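Side-chain contacts in fumarate lyase (Mesorhizobium sp., PDB 3C8T), which is of unknown function but belongs to the fumarate lyase family of largely helical proteins and assembles from four chains: residues Glu179-Ser182 with Pro183-Val187; Trp100-Thr104 with Gln105-Asp109; Ala121-Ser124 with Arg125-Ser129; Phe311-Thr315 with Gly316-Leu320; Tyr78-Leu81 with Pro82-Gln86. One frame throughout, in Å; residues are numbered along the deposited sequence.

Interaction 1 of 5, residues Glu179-Ser182 with Pro183-Val187; sequences EEIS and PRVLV
Ile181 O takes two backbone bonds where helix 160-185 ends, from Val185 N at 3.2 Å and from Arg184 N at 2.9 Å, the latter donor standing 47° out of the carbonyl plane. This doubling accompanies a kink at Pro183, whose nitrogen has no hydrogen to give to the turn before; its ring carbon CD instead lies 3.2 Å from Glu179 O. Arg184 is long enough to turn back over that turn: a bend at chi3 (-54°) lays its guanidinium so that Glu180 O sits over one face, 3.7 Å from CZ. The charge is spent elsewhere, on Glu233 of the same chain and on Glu180 of the second subunit, and Glu180 in return pairs with Arg184 of that subunit. Ile181 and Val185, one turn apart, meet loosely at CG2 and CG1 (4.3 Å) and present branched apolar groups to helix 229-255. Small Ser182 returns its OG to Leu178 O, while its own carbonyl accepts Leu186 N at 3.0 Å, with Leu186 CG folded over the same oxygen. The chain then leaves the helix through an inverse gamma turn centred on Leu186, which terminates a long helix that takes part in subunit pairing.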
# COMPACT_ATOMS: atom_id res chain seq x y z
N GLU A 179 -10.18 -17.50 -16.43
CA GLU A 179 -9.85 -18.58 -17.34
C GLU A 179 -8.40 -18.48 -17.88
O GLU A 179 -7.73 -19.50 -18.06
CB GLU A 179 -10.91 -18.69 -18.49
CG GLU A 179 -12.37 -18.92 -18.00
CD GLU A 179 -12.54 -20.06 -16.94
OE1 GLU A 179 -11.91 -21.13 -17.10
OE2 GLU A 179 -13.30 -19.89 -15.93
N GLU A 180 -7.91 -17.27 -18.12
CA GLU A 180 -6.51 -17.06 -18.55
C GLU A 180 -5.46 -17.37 -17.46
O GLU A 180 -4.38 -17.95 -17.74
CB GLU A 180 -6.35 -15.61 -19.10
CG GLU A 180 -7.06 -15.42 -20.47
CD GLU A 180 -7.10 -13.97 -21.01
OE1 GLU A 180 -6.95 -13.00 -20.23
OE2 GLU A 180 -7.27 -13.82 -22.25
N ILE A 181 -5.77 -16.98 -16.22
CA ILE A 181 -4.83 -17.15 -15.10
C ILE A 181 -4.69 -18.62 -14.67
O ILE A 181 -3.60 -19.04 -14.31
CB ILE A 181 -5.27 -16.30 -13.88
CG1 ILE A 181 -4.97 -14.82 -14.13
CG2 ILE A 181 -4.52 -16.68 -12.68
CD1 ILE A 181 -6.00 -13.89 -13.56
N SER A 182 -5.80 -19.38 -14.67
CA SER A 182 -5.83 -20.77 -14.20
C SER A 182 -4.72 -21.72 -14.73
O SER A 182 -4.15 -22.44 -13.94
CB SER A 182 -7.20 -21.42 -14.45
OG SER A 182 -8.22 -20.86 -13.62
N PRO A 183 -4.45 -21.76 -16.06
CA PRO A 183 -3.37 -22.67 -16.43
C PRO A 183 -2.00 -22.18 -15.97
O PRO A 183 -1.06 -22.97 -16.00
CB PRO A 183 -3.38 -22.68 -17.99
CG PRO A 183 -4.69 -22.00 -18.38
CD PRO A 183 -5.01 -21.07 -17.24
N ARG A 184 -1.85 -20.90 -15.62
CA ARG A 184 -0.52 -20.47 -15.16
C ARG A 184 -0.26 -20.89 -13.70
O ARG A 184 0.82 -21.44 -13.38
CB ARG A 184 -0.22 -18.97 -15.42
CG ARG A 184 0.25 -18.68 -16.90
CD ARG A 184 0.58 -17.20 -17.10
NE ARG A 184 -0.54 -16.31 -16.70
CZ ARG A 184 -1.43 -15.76 -17.54
NH1 ARG A 184 -1.37 -15.99 -18.85
NH2 ARG A 184 -2.38 -14.97 -17.07
N VAL A 185 -1.26 -20.68 -12.85
CA VAL A 185 -1.10 -20.94 -11.44
C VAL A 185 -1.27 -22.44 -11.13
O VAL A 185 -0.67 -22.92 -10.17
CB VAL A 185 -2.01 -20.03 -10.54
CG1 VAL A 185 -3.49 -20.35 -10.73
CG2 VAL A 185 -1.63 -20.16 -9.05
N LEU A 186 -2.04 -23.17 -11.94
CA LEU A 186 -2.33 -24.58 -11.56
C LEU A 186 -1.30 -25.57 -12.11
O LEU A 186 -1.60 -26.39 -12.99
CB LEU A 186 -3.78 -24.98 -11.89
CG LEU A 186 -4.86 -24.12 -11.21
CD1 LEU A 186 -6.25 -24.49 -11.75
CD2 LEU A 186 -4.84 -24.23 -9.67
N VAL A 187 -0.11 -25.50 -11.53
CA VAL A 187 1.00 -26.35 -11.93
C VAL A 187 1.58 -26.93 -10.68
O VAL A 187 1.50 -26.34 -9.60
CB VAL A 187 2.14 -25.59 -12.74
CG1 VAL A 187 1.67 -25.19 -14.12
CG2 VAL A 187 2.68 -24.39 -11.99

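Interaction 2 of 5, residues Trp100-Thr104 with Gln105-Asp109; sequences WGATT and QDIMD
Asp106 OD2 is gripped by two backbone N-H groups, those of Thr103 and of Gly192 in a distant loop. The bond from Thr103 N is 3.2 Å long and almost straight at the hydrogen (177°), yet it reaches the oxygen from above the carboxylate plane, 48° out of it. The other oxygen, OD1, accepts from His225 NE2 and Ser191 N, so this buried carboxylate is held at both ends and its rotation is fixed. Asp106 CG lies beside its own backbone N (chi1 -69°), which swings the carboxylate back toward the start of the helix. There Thr103 crosses it at about a right angle, setting its methyl CG2 3.5 Å from Asp106 OD2.

Thr103 occupies the N-cap position of helix 104-140, and Asp106 is the third residue within it. Their bond is thus one half of a capping box; the other half is missing, for Thr103 OG1 turns to a water at 2.7 Å, and that water accepts Gln105 N at 2.9 Å. An aspartate suits this first turn, where its negative charge probably interacts favourably with the helix dipole.

On another side of the turn, Thr104 and Met108 run side by side in the same direction. Thr104 CG2, anti to its backbone nitrogen, touches Met108 SD at 3.5 Å, and both pack on Ile80 of helix 80-91. Ala102 CB meets Ile107 CD1 more loosely, at 4.1 Å. Gln105 sends its amide away from this turn, with OE1 to Arg313 NE and NE2 to His225 O.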
# COMPACT_ATOMS: atom_id res chain seq x y z
N TRP A 100 10.23 -39.09 -1.18
CA TRP A 100 11.51 -39.56 -1.73
C TRP A 100 11.95 -38.55 -2.74
O TRP A 100 11.33 -38.41 -3.79
CB TRP A 100 11.29 -40.92 -2.39
CG TRP A 100 12.50 -41.64 -2.92
CD1 TRP A 100 13.06 -41.53 -4.17
CD2 TRP A 100 13.26 -42.63 -2.22
NE1 TRP A 100 14.15 -42.37 -4.29
CE2 TRP A 100 14.28 -43.07 -3.11
CE3 TRP A 100 13.18 -43.18 -0.94
CZ2 TRP A 100 15.22 -44.05 -2.75
CZ3 TRP A 100 14.12 -44.15 -0.58
CH2 TRP A 100 15.13 -44.58 -1.49
N GLY A 101 13.00 -37.80 -2.41
CA GLY A 101 13.53 -36.77 -3.29
C GLY A 101 12.81 -35.42 -3.19
O GLY A 101 13.25 -34.47 -3.80
N ALA A 102 11.74 -35.37 -2.40
CA ALA A 102 10.97 -34.16 -2.09
C ALA A 102 11.62 -33.23 -1.07
O ALA A 102 12.33 -33.69 -0.18
CB ALA A 102 9.56 -34.56 -1.59
N THR A 103 11.37 -31.92 -1.20
CA THR A 103 11.60 -30.97 -0.14
C THR A 103 10.23 -30.47 0.40
O THR A 103 9.17 -30.64 -0.24
CB THR A 103 12.53 -29.79 -0.56
OG1 THR A 103 12.93 -29.04 0.61
CG2 THR A 103 11.83 -28.81 -1.53
N THR A 104 10.26 -29.87 1.58
CA THR A 104 9.09 -29.28 2.22
C THR A 104 8.28 -28.30 1.34
O THR A 104 7.06 -28.46 1.19
CB THR A 104 9.51 -28.65 3.57
OG1 THR A 104 9.89 -29.71 4.43
CG2 THR A 104 8.35 -27.86 4.22
N GLN A 105 8.96 -27.31 0.73
CA GLN A 105 8.24 -26.38 -0.17
C GLN A 105 7.56 -27.02 -1.40
O GLN A 105 6.57 -26.48 -1.95
CB GLN A 105 9.14 -25.23 -0.61
CG GLN A 105 8.36 -24.00 -1.05
CD GLN A 105 9.23 -22.90 -1.64
OE1 GLN A 105 10.46 -23.02 -1.68
NE2 GLN A 105 8.59 -21.83 -2.11
N ASP A 106 8.08 -28.17 -1.83
CA ASP A 106 7.40 -28.91 -2.90
C ASP A 106 6.00 -29.31 -2.45
O ASP A 106 5.03 -29.10 -3.15
CB ASP A 106 8.16 -30.16 -3.28
CG ASP A 106 9.45 -29.87 -3.96
OD1 ASP A 106 9.63 -28.75 -4.51
OD2 ASP A 106 10.30 -30.78 -3.97
N ILE A 107 5.91 -29.91 -1.26
CA ILE A 107 4.65 -30.44 -0.76
C ILE A 107 3.70 -29.31 -0.41
O ILE A 107 2.50 -29.39 -0.73
CB ILE A 107 4.82 -31.38 0.46
CG1 ILE A 107 5.88 -32.47 0.20
CG2 ILE A 107 3.48 -32.03 0.83
CD1 ILE A 107 5.65 -33.37 -1.05
N MET A 108 4.25 -28.26 0.23
CA MET A 108 3.46 -27.07 0.64
C MET A 108 2.98 -26.21 -0.54
O MET A 108 1.84 -25.76 -0.53
CB MET A 108 4.25 -26.22 1.64
CG MET A 108 4.50 -26.93 2.98
SD MET A 108 5.37 -25.95 4.27
CE MET A 108 3.99 -24.87 4.71
N ASP A 109 3.83 -26.02 -1.56
CA ASP A 109 3.44 -25.32 -2.79
C ASP A 109 2.37 -26.09 -3.55
O ASP A 109 1.36 -25.53 -4.00
CB ASP A 109 4.65 -25.18 -3.73
CG ASP A 109 5.45 -23.88 -3.51
OD1 ASP A 109 5.10 -23.06 -2.65
OD2 ASP A 109 6.45 -23.68 -4.23
O HOH W 1 11.68 -26.80 1.50

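Interaction 3 of 5, residues Ala121-Ser124 with Arg125-Ser129; sequences ALIS and RRIES
Leu122 CD1 lies 3.8 Å from Arg126 NE and 3.2 Å from Arg125 NH2, over one face of each guanidinium and displaced toward its rim. Leu122 achieves this because its CG is set opposite the backbone N (chi1 174°), which brings the branch forward along the helix to the following turn. Of the two arginines, Arg126 is buried, and its pairing with Leu122 belongs to the tight part of the contact. On the next face Ile123 CG2 and Ile127 CD1 meet at 3.9 Å, two beta-branched chains four residues apart. Around them lie Leu178, Phe237, Leu238, Val241 and Phe329 of neighbouring helices, a setting that suits isoleucine. Regular helical bonds run beneath, such as Ile127 N to Ile123 O at 2.9 Å.

The outer side is looser. Exposed Arg125 is bent at chi2 and chi3 and so comes over the same leucine methyl, a pose that may owe something to a neighbouring molecule in the crystal. Ser124 and Glu128 barely touch through their side chains: Ser124 OG and Glu128 CG are 4.4 Å apart. A water joins them, bonded to Ser124 OG at 3.1 Å and to Glu128 OE1 at 2.7 Å, and Glu128 also pairs with Arg131. Short, polar serine leaves room for such a bridge.

For buried Arg126 the leucine methyl covers a flat cationic face, while NH1 and NH2 serve the carboxylates of Glu340 and Asp14 and NE the hydroxyl of Ser333, an arrangement that would be expected to keep the arginine charged inside the helical bundle.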
# COMPACT_ATOMS: atom_id res chain seq x y z
N ALA A 121 -12.55 -22.35 -8.28
CA ALA A 121 -13.88 -22.84 -8.71
C ALA A 121 -14.99 -22.16 -7.93
O ALA A 121 -16.05 -21.84 -8.50
CB ALA A 121 -14.00 -24.41 -8.61
N LEU A 122 -14.73 -21.89 -6.66
CA LEU A 122 -15.69 -21.18 -5.83
C LEU A 122 -15.77 -19.69 -6.23
O LEU A 122 -16.86 -19.12 -6.31
CB LEU A 122 -15.35 -21.36 -4.34
CG LEU A 122 -16.18 -20.56 -3.34
CD1 LEU A 122 -17.73 -20.79 -3.57
CD2 LEU A 122 -15.75 -20.95 -1.91
N ILE A 123 -14.63 -19.05 -6.48
CA ILE A 123 -14.62 -17.69 -7.03
C ILE A 123 -15.39 -17.61 -8.36
O ILE A 123 -16.21 -16.72 -8.55
CB ILE A 123 -13.17 -17.16 -7.23
CG1 ILE A 123 -12.46 -16.98 -5.87
CG2 ILE A 123 -13.17 -15.88 -8.06
CD1 ILE A 123 -13.12 -15.98 -4.90
N SER A 124 -15.13 -18.54 -9.27
CA SER A 124 -15.81 -18.54 -10.56
C SER A 124 -17.34 -18.63 -10.41
O SER A 124 -18.09 -17.91 -11.08
CB SER A 124 -15.25 -19.68 -11.41
OG SER A 124 -15.99 -19.81 -12.61
N ARG A 125 -17.78 -19.53 -9.53
CA ARG A 125 -19.18 -19.74 -9.18
C ARG A 125 -19.82 -18.43 -8.65
O ARG A 125 -20.93 -18.07 -9.02
CB ARG A 125 -19.17 -20.80 -8.07
CG ARG A 125 -20.25 -21.76 -8.04
CD ARG A 125 -21.07 -21.53 -6.77
NE ARG A 125 -20.58 -22.12 -5.52
CZ ARG A 125 -20.99 -21.64 -4.34
NH1 ARG A 125 -21.84 -20.63 -4.32
NH2 ARG A 125 -20.60 -22.17 -3.19
N ARG A 126 -19.11 -17.70 -7.80
CA ARG A 126 -19.66 -16.45 -7.26
C ARG A 126 -19.69 -15.33 -8.32
O ARG A 126 -20.63 -14.53 -8.39
CB ARG A 126 -18.91 -16.02 -6.00
CG ARG A 126 -18.76 -17.10 -4.94
CD ARG A 126 -18.87 -16.43 -3.60
NE ARG A 126 -18.76 -17.33 -2.47
CZ ARG A 126 -19.79 -17.96 -1.90
NH1 ARG A 126 -21.01 -17.85 -2.39
NH2 ARG A 126 -19.57 -18.76 -0.88
N ILE A 127 -18.68 -15.29 -9.16
CA ILE A 127 -18.65 -14.34 -10.28
C ILE A 127 -19.82 -14.63 -11.26
O ILE A 127 -20.49 -13.71 -11.73
CB ILE A 127 -17.27 -14.35 -11.00
CG1 ILE A 127 -16.17 -13.69 -10.13
CG2 ILE A 127 -17.39 -13.71 -12.42
CD1 ILE A 127 -14.75 -13.60 -10.87
N GLU A 128 -20.09 -15.90 -11.55
CA GLU A 128 -21.26 -16.27 -12.36
C GLU A 128 -22.63 -15.90 -11.73
O GLU A 128 -23.49 -15.40 -12.44
CB GLU A 128 -21.22 -17.75 -12.77
CG GLU A 128 -19.93 -18.10 -13.57
CD GLU A 128 -19.70 -17.17 -14.79
OE1 GLU A 128 -18.79 -16.31 -14.77
OE2 GLU A 128 -20.45 -17.30 -15.78
N SER A 129 -22.84 -16.12 -10.42
CA SER A 129 -24.04 -15.58 -9.77
C SER A 129 -24.11 -14.07 -9.81
O SER A 129 -25.20 -13.53 -10.00
CB SER A 129 -24.16 -16.00 -8.30
OG SER A 129 -23.97 -17.38 -8.17
O HOH W 2 -16.42 -16.96 -13.65

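Interaction 4 of 5, residues Phe311-Thr315 with Gly316-Leu320; sequences FERAT and GPWHL
Thr315, Trp318 and Ala314 carry this helix start, with Ala314 at the N-cap position. Ala314 O accepts Trp318 N at 3.1 Å and Thr315 O accepts His319 N at 2.8 Å, the first regular bonds of helix 315-344. Ala314 CB rests 3.7 Å from Pro317 CD; a proline is well tolerated here, since this early in a helix its missing N-H has no turn behind it to serve. Gly316, between them, bears no side-chain carbon that would press on the proline ring. Thr315 OG1 lies between its backbone N and carbonyl carbon (chi1 42°) and bonds to Asn282 of the third subunit. Trp318 CB passes 3.2 Å from Ala314 O, and CG opposite the backbone N (chi1 177°) carries the indole toward helix 104-140, with Arg313 CD coming obliquely to Trp318 CZ3 at 4.2 Å. Large and flat, the indole packs on Met108 and Asp109 of that helix and meets Trp322 edge-to-face one turn on. Before the helix, Glu312 meets Arg149 N, in strand 145-150, and Lys163 of the second subunit, while His319 within it bonds to Glu287, on helix 284-306 of the third.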
# COMPACT_ATOMS: atom_id res chain seq x y z
N PHE A 311 17.22 -15.93 -4.15
CA PHE A 311 17.84 -17.24 -4.39
C PHE A 311 16.83 -18.37 -4.53
O PHE A 311 15.84 -18.20 -5.25
CB PHE A 311 18.96 -17.51 -3.38
CG PHE A 311 20.06 -16.49 -3.45
CD1 PHE A 311 20.92 -16.45 -4.56
CD2 PHE A 311 20.19 -15.52 -2.47
CE1 PHE A 311 21.90 -15.48 -4.67
CE2 PHE A 311 21.19 -14.53 -2.55
CZ PHE A 311 22.04 -14.51 -3.68
N GLU A 312 17.08 -19.49 -3.87
CA GLU A 312 16.38 -20.71 -4.20
C GLU A 312 15.24 -20.96 -3.20
O GLU A 312 14.38 -21.82 -3.41
CB GLU A 312 17.36 -21.89 -4.33
CG GLU A 312 18.23 -21.87 -5.62
CD GLU A 312 19.06 -20.57 -5.81
OE1 GLU A 312 20.09 -20.38 -5.10
OE2 GLU A 312 18.66 -19.74 -6.64
N ARG A 313 15.19 -20.12 -2.17
CA ARG A 313 14.11 -20.12 -1.15
C ARG A 313 14.47 -19.02 -0.19
O ARG A 313 15.63 -18.93 0.28
CB ARG A 313 14.04 -21.44 -0.35
CG ARG A 313 12.75 -21.65 0.54
CD ARG A 313 12.57 -23.17 0.91
NE ARG A 313 12.51 -23.96 -0.32
CZ ARG A 313 13.41 -24.87 -0.70
NH1 ARG A 313 14.43 -25.20 0.10
NH2 ARG A 313 13.27 -25.50 -1.87
N ALA A 314 13.50 -18.19 0.12
CA ALA A 314 13.66 -17.15 1.14
C ALA A 314 12.41 -17.18 2.04
O ALA A 314 11.28 -17.00 1.58
CB ALA A 314 13.87 -15.80 0.49
N THR A 315 12.63 -17.43 3.32
CA THR A 315 11.55 -17.69 4.26
C THR A 315 10.70 -16.43 4.56
O THR A 315 9.47 -16.49 4.60
CB THR A 315 12.14 -18.33 5.51
OG1 THR A 315 13.36 -17.63 5.83
CG2 THR A 315 12.52 -19.78 5.20
N GLY A 316 11.35 -15.28 4.68
CA GLY A 316 10.63 -14.00 4.87
C GLY A 316 9.57 -13.76 3.79
O GLY A 316 8.37 -13.75 4.09
N PRO A 317 10.02 -13.58 2.52
CA PRO A 317 9.05 -13.38 1.44
C PRO A 317 8.00 -14.50 1.38
O PRO A 317 6.83 -14.22 1.10
CB PRO A 317 9.93 -13.44 0.17
CG PRO A 317 11.27 -12.94 0.63
CD PRO A 317 11.41 -13.56 2.01
N TRP A 318 8.42 -15.74 1.60
CA TRP A 318 7.51 -16.88 1.44
C TRP A 318 6.41 -16.84 2.51
O TRP A 318 5.24 -17.08 2.24
CB TRP A 318 8.31 -18.19 1.44
CG TRP A 318 7.48 -19.45 1.36
CD1 TRP A 318 6.26 -19.63 0.69
CD2 TRP A 318 7.82 -20.73 1.90
NE1 TRP A 318 5.84 -20.93 0.82
CE2 TRP A 318 6.77 -21.63 1.56
CE3 TRP A 318 8.92 -21.21 2.63
CZ2 TRP A 318 6.77 -22.97 1.94
CZ3 TRP A 318 8.93 -22.57 3.02
CH2 TRP A 318 7.86 -23.43 2.67
N HIS A 319 6.80 -16.46 3.72
CA HIS A 319 5.88 -16.31 4.84
C HIS A 319 4.73 -15.35 4.52
O HIS A 319 3.61 -15.53 4.98
CB HIS A 319 6.64 -15.80 6.06
CG HIS A 319 5.93 -16.05 7.35
ND1 HIS A 319 6.38 -16.94 8.29
CD2 HIS A 319 4.75 -15.57 7.82
CE1 HIS A 319 5.54 -16.98 9.30
NE2 HIS A 319 4.53 -16.16 9.04
N LEU A 320 5.02 -14.34 3.69
CA LEU A 320 4.02 -13.37 3.28
C LEU A 320 2.85 -13.94 2.49
O LEU A 320 1.73 -13.47 2.66
CB LEU A 320 4.65 -12.20 2.52
CG LEU A 320 5.35 -11.07 3.28
CD1 LEU A 320 5.80 -10.04 2.21
CD2 LEU A 320 4.32 -10.44 4.31

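Interaction 5 of 5, residues Tyr78-Leu81 with Pro82-Gln86; sequences YPIL and PLVEQ
Pro79 O, Ile80 O and Leu81 O accept, in order, Leu83 N at 2.8 Å, Val84 N at 2.9 Å and Glu85 N at 2.9 Å, so the backbone settles at once into regular helical bonding, with N-H angles between 153° and 161°. Pro82 gives no such bond. Its ring takes the place of an N-H, with CD 3.4 Å from Tyr78 O, and the same ring carbon lies against Leu81 CB at 3.7 Å.

This is the opening of helix 80-91, and both prolines suit it: in a first turn the N-H groups have no helical carbonyl behind them to bond, so a missing one costs little, and the ring holds phi near a value that a helix accepts. Pro79 packs on Thr73 and Pro82 on Leu69, both of helix 66-76, which lies against this turn.

Farther along, Val84 points back toward the preceding turn. Its CG2 sits beside its own backbone N, which brings this methyl over Ile80 O at 3.3 Å, while the methyls Ile80 CG2 and Val84 CG2 are only loosely apposed at 4.3 Å. Ile80 and Leu83 both touch Cys30 of helix 23-43, an apolar setting that fits their branched chains. Glu85 also doubles back: from a CG placed beside the backbone N (chi1 -70°) the extended chain runs back past the carbonyl of Leu81, on the exposed side of the helix, where Glu85 OE1 and Leu81 O, both acceptors, merely lie near each other at 3.5 Å. Tyr78 carries its ring away from the turn, to Met108 of helix 104-140 and Tyr8 of the third subunit.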
# COMPACT_ATOMS: atom_id res chain seq x y z
N TYR A 78 7.98 -26.41 10.17
CA TYR A 78 7.02 -26.78 9.11
C TYR A 78 6.24 -28.07 9.42
O TYR A 78 6.75 -28.91 10.13
CB TYR A 78 7.76 -26.94 7.78
CG TYR A 78 8.55 -25.71 7.39
CD1 TYR A 78 7.93 -24.61 6.87
CD2 TYR A 78 9.93 -25.67 7.58
CE1 TYR A 78 8.62 -23.48 6.52
CE2 TYR A 78 10.66 -24.51 7.24
CZ TYR A 78 9.99 -23.43 6.69
OH TYR A 78 10.67 -22.30 6.32
N PRO A 79 4.98 -28.20 8.93
CA PRO A 79 4.27 -29.44 9.25
C PRO A 79 4.67 -30.64 8.41
O PRO A 79 4.26 -31.75 8.76
CB PRO A 79 2.80 -29.08 8.97
CG PRO A 79 2.88 -28.09 7.83
CD PRO A 79 4.12 -27.26 8.17
N ILE A 80 5.43 -30.45 7.33
CA ILE A 80 5.62 -31.54 6.38
C ILE A 80 6.36 -32.77 6.93
O ILE A 80 5.91 -33.89 6.76
CB ILE A 80 6.25 -31.10 5.05
CG1 ILE A 80 5.37 -30.06 4.33
CG2 ILE A 80 6.52 -32.29 4.16
CD1 ILE A 80 3.84 -30.29 4.43
N LEU A 81 7.51 -32.57 7.55
CA LEU A 81 8.27 -33.73 8.02
C LEU A 81 7.60 -34.44 9.19
O LEU A 81 7.61 -35.65 9.20
CB LEU A 81 9.77 -33.40 8.24
CG LEU A 81 10.52 -33.05 6.93
CD1 LEU A 81 11.96 -32.59 7.18
CD2 LEU A 81 10.54 -34.20 5.93
N PRO A 82 6.99 -33.69 10.15
CA PRO A 82 6.14 -34.35 11.14
C PRO A 82 4.97 -35.10 10.51
O PRO A 82 4.69 -36.25 10.90
CB PRO A 82 5.63 -33.18 12.00
CG PRO A 82 6.60 -32.11 11.82
CD PRO A 82 7.08 -32.24 10.42
N LEU A 83 4.29 -34.49 9.54
CA LEU A 83 3.23 -35.24 8.85
C LEU A 83 3.77 -36.53 8.18
O LEU A 83 3.12 -37.60 8.23
CB LEU A 83 2.45 -34.36 7.86
CG LEU A 83 1.63 -35.18 6.86
CD1 LEU A 83 0.42 -35.84 7.52
CD2 LEU A 83 1.24 -34.31 5.66
N VAL A 84 4.96 -36.46 7.57
CA VAL A 84 5.56 -37.65 6.93
C VAL A 84 5.87 -38.74 7.99
O VAL A 84 5.68 -39.92 7.75
CB VAL A 84 6.82 -37.30 6.04
CG1 VAL A 84 7.59 -38.53 5.63
CG2 VAL A 84 6.37 -36.54 4.81
N GLU A 85 6.33 -38.30 9.17
CA GLU A 85 6.61 -39.21 10.27
C GLU A 85 5.32 -39.93 10.69
O GLU A 85 5.31 -41.14 10.84
CB GLU A 85 7.25 -38.45 11.44
CG GLU A 85 8.71 -37.96 11.20
CD GLU A 85 9.14 -36.83 12.18
OE1 GLU A 85 9.97 -35.94 11.80
OE2 GLU A 85 8.63 -36.83 13.34
N GLN A 86 4.22 -39.19 10.87
CA GLN A 86 2.96 -39.82 11.27
C GLN A 86 2.51 -40.79 10.17
O GLN A 86 2.14 -41.93 10.43
CB GLN A 86 1.87 -38.78 11.57
CG GLN A 86 2.10 -37.89 12.81
CD GLN A 86 0.85 -37.10 13.19
OE1 GLN A 86 -0.26 -37.52 12.85
NE2 GLN A 86 1.02 -35.97 13.91

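Along the chain the order is interaction 5, 2, 3, 1 and 4. Each is local and contiguous, so none closes a loop, and none nests in or crosses another. Interactions 5, 2 and 4 lie at the starts of helices 80-91, 104-140 and 315-344, and these starts cluster: Tyr78 packs against both Thr104 and Thr315, bringing together parts far apart in sequence. Interaction 3 lies farther along helix 104-140, its centre 30 Å from that of interaction 2, and just touches interaction 1, Ser124 against Glu179, where helix 104-140 runs beside helix 160-185. Interactions 1 and 4 both reach the second subunit; 4 and 5 both reach the third.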